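Local coordinates for choline kinase (Streptococcus pneumoniae, PDB 4R78), which probably transfers a phosphate group to choline as a choline kinase of the protein kinase-like fold, and is captured here with adenosine monophosphate bound, at residues M48-Y53 / Q281-G286; E151-Y156 / D268-L273; H194-P199 / W215-M220; S272-Y277 / G286-N291. One frame throughout, in Å; residues are numbered along the deposited sequence.

Interaction 1: M48-Y53 / Q281-G286; sequences MTNQNY and QGEDFG. With AMP (adenosine monophosphate), chain C.
The loop joining strands 39-44 and 52-57, the first hairpin of the N-terminal lobe sheet in this protein kinase-like fold, meets the connection between helices 257-280 and 288-303 when Asn50 and Met48 pack on Glu283 and Phe285. The one direct hydrogen bond runs from Asn50 N to Glu283 OE2, 2.8 Å long. It is bent, 131° at the hydrogen, and reaches the syn side of the carboxylate from 28° outside its plane. The side-chain amide of Asn50 also stacks on the same carboxylate, the two planes 8° apart, with Asn50 CG 3.3 Å from Glu283 OE2. Both oxygens of Glu283 also take water bonds: one water bridges OE2 to Met48 O, another bridges OE1 to Asn50 OD1, so backbone and side chain of the loop are tied to one acid.

Beside this polar patch, Met48 is fully extended and carries its methyl over one face of Phe285, CE lying 3.8 Å from the ring centroid. The sulfur stands farther above that face, a Met-aromatic contact. Trp274 packs near them, its rings meeting Phe285. Within the loop, Thr49 OG1 accepts a straight bond of 3.0 Å from Gln51 NE2, in the amide plane, which ties Gln51 back to Thr49 just before strand 52-57. Asn52 belongs to the nucleotide pocket, and there its OD1 comes within 3.3 Å of O5' of AMP.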
# COMPACT_ATOMS: atom_id res chain seq x y z
N MET A 48 11.63 -4.76 3.36
CA MET A 48 11.82 -5.41 2.08
C MET A 48 12.42 -4.49 1.01
O MET A 48 13.37 -4.88 0.31
CB MET A 48 10.47 -5.94 1.62
CG MET A 48 10.45 -6.58 0.28
SD MET A 48 8.77 -7.11 -0.01
CE MET A 48 8.93 -7.66 -1.69
N THR A 49 11.88 -3.28 0.90
CA THR A 49 12.28 -2.34 -0.16
C THR A 49 13.33 -1.35 0.32
O THR A 49 13.62 -1.26 1.51
CB THR A 49 11.07 -1.55 -0.71
OG1 THR A 49 10.68 -0.53 0.22
CG2 THR A 49 9.88 -2.47 -1.00
N ASN A 50 13.87 -0.59 -0.63
CA ASN A 50 14.85 0.46 -0.35
C ASN A 50 14.22 1.85 -0.20
O ASN A 50 14.90 2.87 -0.38
CB ASN A 50 15.95 0.48 -1.42
CG ASN A 50 15.43 0.83 -2.82
OD1 ASN A 50 14.29 1.27 -2.99
ND2 ASN A 50 16.27 0.61 -3.83
N GLN A 51 12.93 1.89 0.12
CA GLN A 51 12.20 3.16 0.17
C GLN A 51 12.31 3.94 1.47
O GLN A 51 12.10 5.15 1.48
CB GLN A 51 10.72 2.92 -0.12
CG GLN A 51 10.41 2.42 -1.51
CD GLN A 51 8.94 2.13 -1.67
OE1 GLN A 51 8.19 2.93 -2.23
NE2 GLN A 51 8.50 0.99 -1.14
N ASN A 52 12.60 3.25 2.57
CA ASN A 52 12.40 3.82 3.89
C ASN A 52 13.69 4.22 4.60
O ASN A 52 14.65 3.44 4.65
CB ASN A 52 11.58 2.85 4.74
CG ASN A 52 10.24 2.53 4.09
OD1 ASN A 52 9.40 3.41 3.91
ND2 ASN A 52 10.05 1.27 3.71
N TYR A 53 13.70 5.44 5.13
CA TYR A 53 14.89 6.04 5.72
C TYR A 53 14.58 6.82 6.99
O TYR A 53 13.49 7.37 7.15
CB TYR A 53 15.58 6.98 4.72
CG TYR A 53 16.03 6.29 3.45
CD1 TYR A 53 17.33 5.83 3.31
CD2 TYR A 53 15.13 6.09 2.40
CE1 TYR A 53 17.74 5.18 2.15
CE2 TYR A 53 15.53 5.44 1.25
CZ TYR A 53 16.83 4.99 1.13
OH TYR A 53 17.22 4.35 -0.02
N GLN A 281 15.15 -2.70 -11.59
CA GLN A 281 15.83 -1.49 -11.11
C GLN A 281 16.95 -1.80 -10.11
O GLN A 281 17.59 -0.88 -9.60
CB GLN A 281 14.82 -0.50 -10.53
CG GLN A 281 13.79 -0.03 -11.54
CD GLN A 281 12.63 0.68 -10.89
OE1 GLN A 281 11.55 0.11 -10.74
NE2 GLN A 281 12.85 1.92 -10.49
N GLY A 282 17.17 -3.08 -9.84
CA GLY A 282 18.33 -3.50 -9.06
C GLY A 282 18.08 -4.13 -7.70
O GLY A 282 19.03 -4.56 -7.04
N GLU A 283 16.82 -4.16 -7.26
CA GLU A 283 16.49 -4.82 -5.99
C GLU A 283 16.37 -6.33 -6.16
O GLU A 283 16.26 -6.83 -7.28
CB GLU A 283 15.23 -4.23 -5.36
CG GLU A 283 15.45 -2.84 -4.76
CD GLU A 283 14.19 -2.25 -4.16
OE1 GLU A 283 13.29 -1.85 -4.92
OE2 GLU A 283 14.11 -2.19 -2.91
N ASP A 284 16.43 -7.05 -5.05
CA ASP A 284 16.41 -8.51 -5.04
C ASP A 284 15.40 -8.97 -4.00
O ASP A 284 15.68 -8.91 -2.82
CB ASP A 284 17.81 -9.05 -4.71
CG ASP A 284 17.84 -10.57 -4.50
OD1 ASP A 284 16.87 -11.27 -4.87
OD2 ASP A 284 18.86 -11.06 -3.96
N PHE A 285 14.23 -9.41 -4.46
CA PHE A 285 13.19 -9.90 -3.55
C PHE A 285 13.05 -11.42 -3.60
O PHE A 285 12.05 -11.97 -3.14
CB PHE A 285 11.83 -9.23 -3.82
CG PHE A 285 11.84 -7.72 -3.77
CD1 PHE A 285 12.75 -7.02 -2.96
CD2 PHE A 285 10.92 -6.99 -4.51
CE1 PHE A 285 12.74 -5.63 -2.92
CE2 PHE A 285 10.90 -5.60 -4.46
CZ PHE A 285 11.81 -4.91 -3.67
N GLY A 286 14.05 -12.09 -4.16
CA GLY A 286 14.06 -13.55 -4.23
C GLY A 286 12.82 -14.09 -4.91
O GLY A 286 12.45 -13.63 -5.99
P AMP C . 6.49 0.07 5.44
O1P AMP C . 6.08 -0.10 4.00
O2P AMP C . 7.55 -0.89 5.92
O3P AMP C . 5.33 0.24 6.39
O5' AMP C . 7.22 1.51 5.49
C5' AMP C . 7.12 2.33 6.65
C4' AMP C . 7.78 1.64 7.83
O4' AMP C . 8.58 2.58 8.56
C3' AMP C . 6.75 1.08 8.80
O3' AMP C . 6.63 -0.34 8.66
C2' AMP C . 7.26 1.47 10.18
O2' AMP C . 7.98 0.39 10.76
C1' AMP C . 8.22 2.61 9.95
N9 AMP C . 7.58 3.91 10.29
C8 AMP C . 6.75 4.61 9.49
N7 AMP C . 6.33 5.76 10.08
C5 AMP C . 6.91 5.81 11.29
C6 AMP C . 6.89 6.75 12.43
N6 AMP C . 6.16 7.89 12.36
N1 AMP C . 7.63 6.44 13.52
C2 AMP C . 8.36 5.31 13.59
N3 AMP C . 8.42 4.41 12.58
C4 AMP C . 7.73 4.59 11.43
O HOH W 1 15.57 -3.73 -1.23
O HOH W 2 11.76 0.10 -3.71
O HOH W 3 16.16 0.66 -6.81

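Interaction 2: E151-Y156 / D268-L273; sequences EEIKKY and DTIWSL
Thr269 O is gripped by two donors, the hydroxyl of Ser272, whose OG lies 2.8 Å from it, and the amide of Leu273, in the usual helical bond. Ser272 OG stands 25° out of the plane of that carbonyl, and the hydroxyl is folded back onto its own helix. Thr269 does likewise, its OG1 bonding to Ile265 O while its methyl CG2 is turned to Ile153 CD1. With these hydroxyls bonded inside helix 257-280, the contacts across to helix 149-159 are mainly carbon against carbon, and no hydrogen bond crosses between the two segments.

The short helical segments run nearly parallel, at 17°, with their axes 9.5 Å apart. Ile153 and Ile270 touch branch to branch, CG1 to CG1 at 3.7 Å, their chains crossing at about a right angle. Ile153 CG2, anti to the backbone N, reaches instead toward Leu273, 3.8 Å from its CD1. One turn on, Tyr156 CB and Leu273 CB pack at 3.8 Å, while the tyrosine ring extends across Ile270 and brings CE2 within 3.9 Å of Ile270 CG2. The aliphatic stem of Glu152 lies against that same methyl. Val176 and Phe177 of helix 169-177 border Ile153. Every touching residue is buried, which is consistent with close fit and exclusion of water, more than directional bonding, holding these two helices of the C-terminal lobe together.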
# COMPACT_ATOMS: atom_id res chain seq x y z
N GLU A 151 -6.22 -2.01 -15.85
CA GLU A 151 -5.31 -0.99 -16.37
C GLU A 151 -3.97 -1.02 -15.63
O GLU A 151 -2.92 -0.79 -16.23
CB GLU A 151 -5.93 0.40 -16.25
CG GLU A 151 -7.04 0.71 -17.24
CD GLU A 151 -7.61 2.12 -17.06
OE1 GLU A 151 -8.80 2.33 -17.37
OE2 GLU A 151 -6.86 3.01 -16.61
N GLU A 152 -4.02 -1.30 -14.33
CA GLU A 152 -2.80 -1.37 -13.51
C GLU A 152 -1.87 -2.48 -14.00
O GLU A 152 -0.66 -2.27 -14.10
CB GLU A 152 -3.14 -1.56 -12.03
CG GLU A 152 -1.98 -1.30 -11.08
CD GLU A 152 -1.84 0.17 -10.68
OE1 GLU A 152 -1.11 0.44 -9.70
OE2 GLU A 152 -2.47 1.04 -11.31
N ILE A 153 -2.43 -3.65 -14.29
CA ILE A 153 -1.67 -4.73 -14.90
C ILE A 153 -0.94 -4.25 -16.16
O ILE A 153 0.26 -4.48 -16.32
CB ILE A 153 -2.57 -5.96 -15.22
CG1 ILE A 153 -3.03 -6.62 -13.92
CG2 ILE A 153 -1.84 -6.97 -16.11
CD1 ILE A 153 -4.27 -7.49 -14.06
N LYS A 154 -1.66 -3.56 -17.04
CA LYS A 154 -1.08 -3.06 -18.29
C LYS A 154 0.04 -2.05 -18.07
O LYS A 154 1.00 -2.01 -18.84
CB LYS A 154 -2.17 -2.47 -19.20
CG LYS A 154 -3.17 -3.50 -19.70
CD LYS A 154 -4.17 -2.87 -20.65
CE LYS A 154 -5.21 -3.89 -21.10
NZ LYS A 154 -6.07 -3.33 -22.18
N LYS A 155 -0.09 -1.24 -17.02
CA LYS A 155 0.94 -0.25 -16.69
C LYS A 155 2.27 -0.93 -16.37
O LYS A 155 3.32 -0.53 -16.88
CB LYS A 155 0.51 0.65 -15.54
CG LYS A 155 -0.60 1.63 -15.89
CD LYS A 155 -0.80 2.63 -14.76
CE LYS A 155 -1.72 3.77 -15.19
NZ LYS A 155 -2.04 4.67 -14.05
N TYR A 156 2.23 -1.97 -15.53
CA TYR A 156 3.43 -2.74 -15.21
C TYR A 156 3.99 -3.46 -16.43
O TYR A 156 5.21 -3.50 -16.63
CB TYR A 156 3.18 -3.71 -14.06
CG TYR A 156 3.11 -3.03 -12.71
CD1 TYR A 156 4.26 -2.52 -12.11
CD2 TYR A 156 1.89 -2.87 -12.05
CE1 TYR A 156 4.20 -1.87 -10.87
CE2 TYR A 156 1.82 -2.23 -10.82
CZ TYR A 156 2.98 -1.73 -10.24
OH TYR A 156 2.92 -1.09 -9.02
N ASP A 268 -2.44 -10.47 -6.14
CA ASP A 268 -1.29 -11.33 -6.36
C ASP A 268 -0.70 -11.13 -7.76
O ASP A 268 0.53 -11.12 -7.91
CB ASP A 268 -1.65 -12.80 -6.11
CG ASP A 268 -1.55 -13.18 -4.65
OD1 ASP A 268 -0.80 -12.52 -3.90
OD2 ASP A 268 -2.20 -14.16 -4.25
N THR A 269 -1.56 -10.93 -8.75
CA THR A 269 -1.12 -10.67 -10.12
C THR A 269 -0.36 -9.35 -10.19
O THR A 269 0.79 -9.30 -10.64
CB THR A 269 -2.30 -10.68 -11.11
OG1 THR A 269 -2.99 -11.93 -11.02
CG2 THR A 269 -1.79 -10.50 -12.53
N ILE A 270 -1.00 -8.29 -9.72
CA ILE A 270 -0.42 -6.95 -9.77
C ILE A 270 0.91 -6.86 -9.01
O ILE A 270 1.90 -6.37 -9.55
CB ILE A 270 -1.43 -5.88 -9.30
CG1 ILE A 270 -2.52 -5.71 -10.37
CG2 ILE A 270 -0.74 -4.54 -9.01
CD1 ILE A 270 -3.79 -5.05 -9.90
N TRP A 271 0.93 -7.33 -7.77
CA TRP A 271 2.16 -7.24 -6.97
C TRP A 271 3.28 -8.17 -7.46
O TRP A 271 4.46 -7.89 -7.24
CB TRP A 271 1.88 -7.38 -5.47
CG TRP A 271 0.96 -6.30 -4.92
CD1 TRP A 271 -0.25 -6.48 -4.31
CD2 TRP A 271 1.17 -4.88 -4.96
NE1 TRP A 271 -0.80 -5.27 -3.96
CE2 TRP A 271 0.05 -4.27 -4.35
CE3 TRP A 271 2.20 -4.06 -5.46
CZ2 TRP A 271 -0.08 -2.88 -4.21
CZ3 TRP A 271 2.08 -2.67 -5.32
CH2 TRP A 271 0.94 -2.10 -4.70
N SER A 272 2.92 -9.26 -8.15
CA SER A 272 3.94 -10.09 -8.79
C SER A 272 4.62 -9.32 -9.94
O SER A 272 5.82 -9.47 -10.17
CB SER A 272 3.39 -11.44 -9.26
OG SER A 272 2.68 -11.34 -10.48
N LEU A 273 3.85 -8.49 -10.64
CA LEU A 273 4.39 -7.69 -11.75
C LEU A 273 5.21 -6.52 -11.21
O LEU A 273 6.30 -6.22 -11.73
CB LEU A 273 3.28 -7.22 -12.70
CG LEU A 273 2.56 -8.32 -13.49
CD1 LEU A 273 1.30 -7.78 -14.16
CD2 LEU A 273 3.46 -8.98 -14.53

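Interaction 3: H194-P199 / W215-M220; sequences HIDLVP and WEYSSM
An imidazole standing edge-on over an indole marks this contact: His194 CD2 sits 3.4 Å above the centre of the Trp215 ring system, with the planes of the imidazole and the six-membered ring 61° apart. The edge-to-face pair lies between two loops of the kinase-like fold. The sequence from His194 to Asn201 fits the HxDxxxxN catalytic-loop pattern, and Trp215 directly follows Asp214 of the nucleotide pocket. His194 CG lies anti to the backbone N, which carries the imidazole over the indole, and the ring is held at both nitrogens. Its ND1 accepts from Asp196 N at 3.1 Å, 8° out of the ring plane, and NE2 bonds to Ile213 O. Asp196 is thereby tied to the histidine through its backbone.

Ile195 adopts positive phi, 81°, and presses its side chain onto the turn that runs from Trp215 to Ser218: CG1 is 3.2 Å from Tyr217 O, and CG2 is 3.7 Å from Tyr217 CB. Asp226 receives the backbone amides of His194 and Ile195, steadying this segment from helix 223-233. No direct hydrogen bond joins 194-199 to 215-220. One water does the bridging, donating to His194 O at 2.8 Å and accepting from Tyr217 N at 2.9 Å.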
# COMPACT_ATOMS: atom_id res chain seq x y z
N HIS A 194 -7.50 2.67 0.97
CA HIS A 194 -6.06 2.73 1.22
C HIS A 194 -5.26 2.05 0.11
O HIS A 194 -4.23 2.57 -0.32
CB HIS A 194 -5.72 2.11 2.57
CG HIS A 194 -4.27 2.17 2.93
ND1 HIS A 194 -3.33 1.32 2.38
CD2 HIS A 194 -3.60 2.97 3.79
CE1 HIS A 194 -2.14 1.61 2.87
NE2 HIS A 194 -2.28 2.60 3.73
N ILE A 195 -5.75 0.88 -0.32
CA ILE A 195 -5.20 0.08 -1.43
C ILE A 195 -3.99 -0.82 -1.14
O ILE A 195 -3.62 -1.65 -1.98
CB ILE A 195 -4.83 0.96 -2.69
CG1 ILE A 195 -6.05 1.78 -3.15
CG2 ILE A 195 -4.25 0.11 -3.84
CD1 ILE A 195 -7.21 0.97 -3.74
N ASP A 196 -3.38 -0.68 0.04
CA ASP A 196 -2.13 -1.39 0.34
C ASP A 196 -2.05 -1.77 1.82
O ASP A 196 -1.14 -1.35 2.54
CB ASP A 196 -0.86 -0.63 -0.11
CG ASP A 196 0.40 -1.47 0.00
OD1 ASP A 196 0.31 -2.71 -0.10
OD2 ASP A 196 1.49 -0.89 0.20
N LEU A 197 -3.00 -2.60 2.27
CA LEU A 197 -3.13 -2.93 3.69
C LEU A 197 -2.23 -4.08 4.18
O LEU A 197 -2.71 -5.05 4.79
CB LEU A 197 -4.60 -3.15 4.07
CG LEU A 197 -5.51 -1.92 3.97
CD1 LEU A 197 -6.94 -2.30 4.30
CD2 LEU A 197 -5.04 -0.78 4.86
N VAL A 198 -0.93 -3.97 3.91
CA VAL A 198 0.06 -4.82 4.56
C VAL A 198 0.07 -4.51 6.07
O VAL A 198 -0.18 -3.37 6.47
CB VAL A 198 1.48 -4.66 3.95
CG1 VAL A 198 1.53 -5.22 2.54
CG2 VAL A 198 1.95 -3.20 3.97
N PRO A 199 0.33 -5.53 6.91
CA PRO A 199 0.23 -5.28 8.35
C PRO A 199 1.23 -4.25 8.86
O PRO A 199 0.92 -3.53 9.81
CB PRO A 199 0.48 -6.66 8.98
CG PRO A 199 1.11 -7.46 7.93
CD PRO A 199 0.67 -6.93 6.61
N TRP A 215 -0.04 5.90 2.48
CA TRP A 215 -1.20 6.02 1.62
C TRP A 215 -0.84 6.30 0.16
O TRP A 215 -1.67 6.80 -0.60
CB TRP A 215 -2.12 7.12 2.17
CG TRP A 215 -2.72 6.77 3.50
CD1 TRP A 215 -2.09 6.75 4.71
CD2 TRP A 215 -4.07 6.39 3.75
NE1 TRP A 215 -2.96 6.38 5.71
CE2 TRP A 215 -4.19 6.15 5.14
CE3 TRP A 215 -5.20 6.22 2.94
CZ2 TRP A 215 -5.40 5.75 5.73
CZ3 TRP A 215 -6.39 5.82 3.52
CH2 TRP A 215 -6.48 5.60 4.91
N GLU A 216 0.38 5.95 -0.25
CA GLU A 216 0.86 6.25 -1.61
C GLU A 216 0.01 5.68 -2.74
O GLU A 216 0.02 6.20 -3.85
CB GLU A 216 2.32 5.80 -1.80
CG GLU A 216 3.36 6.71 -1.16
CD GLU A 216 3.24 6.77 0.35
OE1 GLU A 216 3.10 5.70 0.98
OE2 GLU A 216 3.27 7.90 0.90
N TYR A 217 -0.72 4.60 -2.45
CA TYR A 217 -1.56 3.96 -3.46
C TYR A 217 -3.03 4.33 -3.34
O TYR A 217 -3.84 3.89 -4.16
CB TYR A 217 -1.38 2.44 -3.41
CG TYR A 217 0.03 2.00 -3.71
CD1 TYR A 217 0.46 1.85 -5.03
CD2 TYR A 217 0.94 1.76 -2.69
CE1 TYR A 217 1.77 1.46 -5.32
CE2 TYR A 217 2.24 1.37 -2.96
CZ TYR A 217 2.65 1.22 -4.28
OH TYR A 217 3.94 0.82 -4.55
N SER A 218 -3.35 5.17 -2.36
CA SER A 218 -4.76 5.48 -2.06
C SER A 218 -5.51 6.01 -3.28
O SER A 218 -4.98 6.79 -4.08
CB SER A 218 -4.90 6.42 -0.86
OG SER A 218 -4.51 7.75 -1.17
N SER A 219 -6.76 5.57 -3.42
CA SER A 219 -7.51 5.78 -4.63
C SER A 219 -8.96 5.42 -4.38
O SER A 219 -9.28 4.74 -3.40
CB SER A 219 -6.95 4.89 -5.75
OG SER A 219 -7.53 5.21 -7.00
N MET A 220 -9.85 5.88 -5.26
CA MET A 220 -11.23 5.43 -5.24
C MET A 220 -11.30 4.02 -5.83
O MET A 220 -10.79 3.76 -6.92
CB MET A 220 -12.14 6.39 -6.02
CG MET A 220 -12.10 7.82 -5.51
SD MET A 220 -12.62 7.98 -3.80
CE MET A 220 -14.40 7.88 -3.99
O HOH W 4 -1.44 3.06 -0.09

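Interaction 4: S272-Y277 / G286-N291; sequences SLWTVY and GDYGVN
Thr275 meets both Tyr288 and Gly289 with its two branches. Its OG1 lies at the edge of the tyrosine ring, near the ring plane, 3.2 Å from Tyr288 CD2; its CG2 rests against the backbone of Gly289, 3.8 Å from CA. Gly289, which has no side chain, lets the helices come together very closely here, and Ser272 CA and Gly289 CA are only 4.3 Å apart. At the same place Ser272 CB abuts Gly289 O at 3.5 Å. A looser apolar touch, Trp274 CZ3 to Tyr288 CE2 at 4.3 Å, completes the first shell.

None of these is a hydrogen bond, and the polar groups are occupied by others. The threonine torsion (chi1 -60°) sets OG1 beside the backbone N, where it bonds back to Trp271 O one turn earlier. Tyr288 has CG anti to its backbone N, carrying the ring alongside helix 257-280, and its OH is bonded to Arg292 NH2 and to a MES molecule, probably from the crystallisation liquor. Asp287 holds the N-cap position without a capping bond from its side chain, though its carbonyl O starts the helix by accepting from Asn291 N at 2.9 Å.

The contact thus joins the C-terminal part of helix 257-280 to the first turn of helix 288-303. Helix 149-159 packs against the former through Leu273, and Met48 of the loop before strand 52-57 touches Tyr288.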
# COMPACT_ATOMS: atom_id res chain seq x y z
N SER A 272 2.92 -9.26 -8.15
CA SER A 272 3.94 -10.09 -8.79
C SER A 272 4.62 -9.32 -9.94
O SER A 272 5.82 -9.47 -10.17
CB SER A 272 3.39 -11.44 -9.26
OG SER A 272 2.68 -11.34 -10.48
N LEU A 273 3.85 -8.49 -10.64
CA LEU A 273 4.39 -7.69 -11.75
C LEU A 273 5.21 -6.52 -11.21
O LEU A 273 6.30 -6.22 -11.73
CB LEU A 273 3.28 -7.22 -12.70
CG LEU A 273 2.56 -8.32 -13.49
CD1 LEU A 273 1.30 -7.78 -14.16
CD2 LEU A 273 3.46 -8.98 -14.53
N TRP A 274 4.71 -5.89 -10.16
CA TRP A 274 5.47 -4.90 -9.39
C TRP A 274 6.86 -5.43 -9.01
O TRP A 274 7.86 -4.72 -9.12
CB TRP A 274 4.66 -4.51 -8.14
CG TRP A 274 5.34 -3.59 -7.15
CD1 TRP A 274 5.30 -2.23 -7.13
CD2 TRP A 274 6.15 -3.98 -6.03
NE1 TRP A 274 6.02 -1.74 -6.07
CE2 TRP A 274 6.55 -2.80 -5.37
CE3 TRP A 274 6.56 -5.22 -5.52
CZ2 TRP A 274 7.37 -2.82 -4.23
CZ3 TRP A 274 7.36 -5.24 -4.38
CH2 TRP A 274 7.75 -4.04 -3.75
N THR A 275 6.92 -6.70 -8.58
CA THR A 275 8.17 -7.33 -8.18
C THR A 275 9.17 -7.36 -9.33
O THR A 275 10.34 -6.98 -9.15
CB THR A 275 7.93 -8.77 -7.65
OG1 THR A 275 7.05 -8.71 -6.52
CG2 THR A 275 9.25 -9.41 -7.21
N VAL A 276 8.72 -7.80 -10.50
CA VAL A 276 9.59 -7.87 -11.68
C VAL A 276 10.19 -6.49 -11.98
O VAL A 276 11.40 -6.37 -12.19
CB VAL A 276 8.85 -8.43 -12.91
CG1 VAL A 276 9.78 -8.49 -14.12
CG2 VAL A 276 8.32 -9.81 -12.61
N TYR A 277 9.34 -5.47 -11.98
CA TYR A 277 9.78 -4.11 -12.27
C TYR A 277 10.80 -3.60 -11.24
O TYR A 277 11.82 -3.01 -11.61
CB TYR A 277 8.58 -3.17 -12.37
CG TYR A 277 8.93 -1.74 -12.71
CD1 TYR A 277 9.78 -1.44 -13.78
CD2 TYR A 277 8.39 -0.69 -11.98
CE1 TYR A 277 10.09 -0.12 -14.10
CE2 TYR A 277 8.71 0.64 -12.29
CZ TYR A 277 9.55 0.91 -13.35
OH TYR A 277 9.86 2.21 -13.66
N GLY A 286 14.05 -12.09 -4.16
CA GLY A 286 14.06 -13.55 -4.23
C GLY A 286 12.82 -14.09 -4.91
O GLY A 286 12.45 -13.63 -5.99
N ASP A 287 12.17 -15.06 -4.27
CA ASP A 287 10.96 -15.69 -4.80
C ASP A 287 9.65 -15.02 -4.38
O ASP A 287 8.58 -15.59 -4.57
CB ASP A 287 10.93 -17.17 -4.41
CG ASP A 287 11.70 -18.05 -5.36
OD1 ASP A 287 12.37 -17.53 -6.27
OD2 ASP A 287 11.61 -19.29 -5.19
N TYR A 288 9.73 -13.81 -3.83
CA TYR A 288 8.53 -13.09 -3.41
C TYR A 288 7.47 -13.02 -4.52
O TYR A 288 6.30 -13.35 -4.30
CB TYR A 288 8.88 -11.68 -2.90
CG TYR A 288 7.67 -10.82 -2.59
CD1 TYR A 288 7.06 -10.87 -1.33
CD2 TYR A 288 7.14 -9.96 -3.55
CE1 TYR A 288 5.95 -10.08 -1.04
CE2 TYR A 288 6.03 -9.17 -3.27
CZ TYR A 288 5.45 -9.23 -2.02
OH TYR A 288 4.35 -8.45 -1.75
N GLY A 289 7.88 -12.58 -5.71
CA GLY A 289 6.96 -12.42 -6.84
C GLY A 289 6.49 -13.75 -7.40
O GLY A 289 5.30 -13.92 -7.68
N VAL A 290 7.43 -14.68 -7.54
CA VAL A 290 7.15 -16.04 -8.01
C VAL A 290 6.04 -16.69 -7.18
O VAL A 290 5.10 -17.27 -7.72
CB VAL A 290 8.44 -16.92 -7.99
CG1 VAL A 290 8.13 -18.40 -8.20
CG2 VAL A 290 9.44 -16.43 -9.04
N ASN A 291 6.16 -16.56 -5.86
CA ASN A 291 5.20 -17.14 -4.93
C ASN A 291 3.84 -16.46 -4.95
O ASN A 291 2.80 -17.13 -4.85
CB ASN A 291 5.79 -17.18 -3.51
CG ASN A 291 6.97 -18.13 -3.39
OD1 ASN A 291 7.15 -19.03 -4.22
ND2 ASN A 291 7.79 -17.93 -2.37

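Interaction 1 lies at the surface and is the one that reaches the N-terminal lobe; accordingly it mixes a carboxylate, waters and a Met-aromatic contact. Interactions 2, 3 and 4 are buried. Helix 257-280 serves both 268-273 / 151-156 and 272-277 / 286-291, sharing Ser272 and Leu273, but the first is broad packing of aliphatic groups and a tyrosine ring at ordinary helix spacing, the second a narrow approach at a glycine. Interaction 3, closest to the chain centre, joins loops and uses rings and a bridging water. Aromatic residues connect the set: Trp271 CH2 lies 3.7 Å from Tyr217 CE1, and Trp274 CZ3 3.6 Å from Phe285 CE2, linking interaction 2 to 3 and 4 to 1.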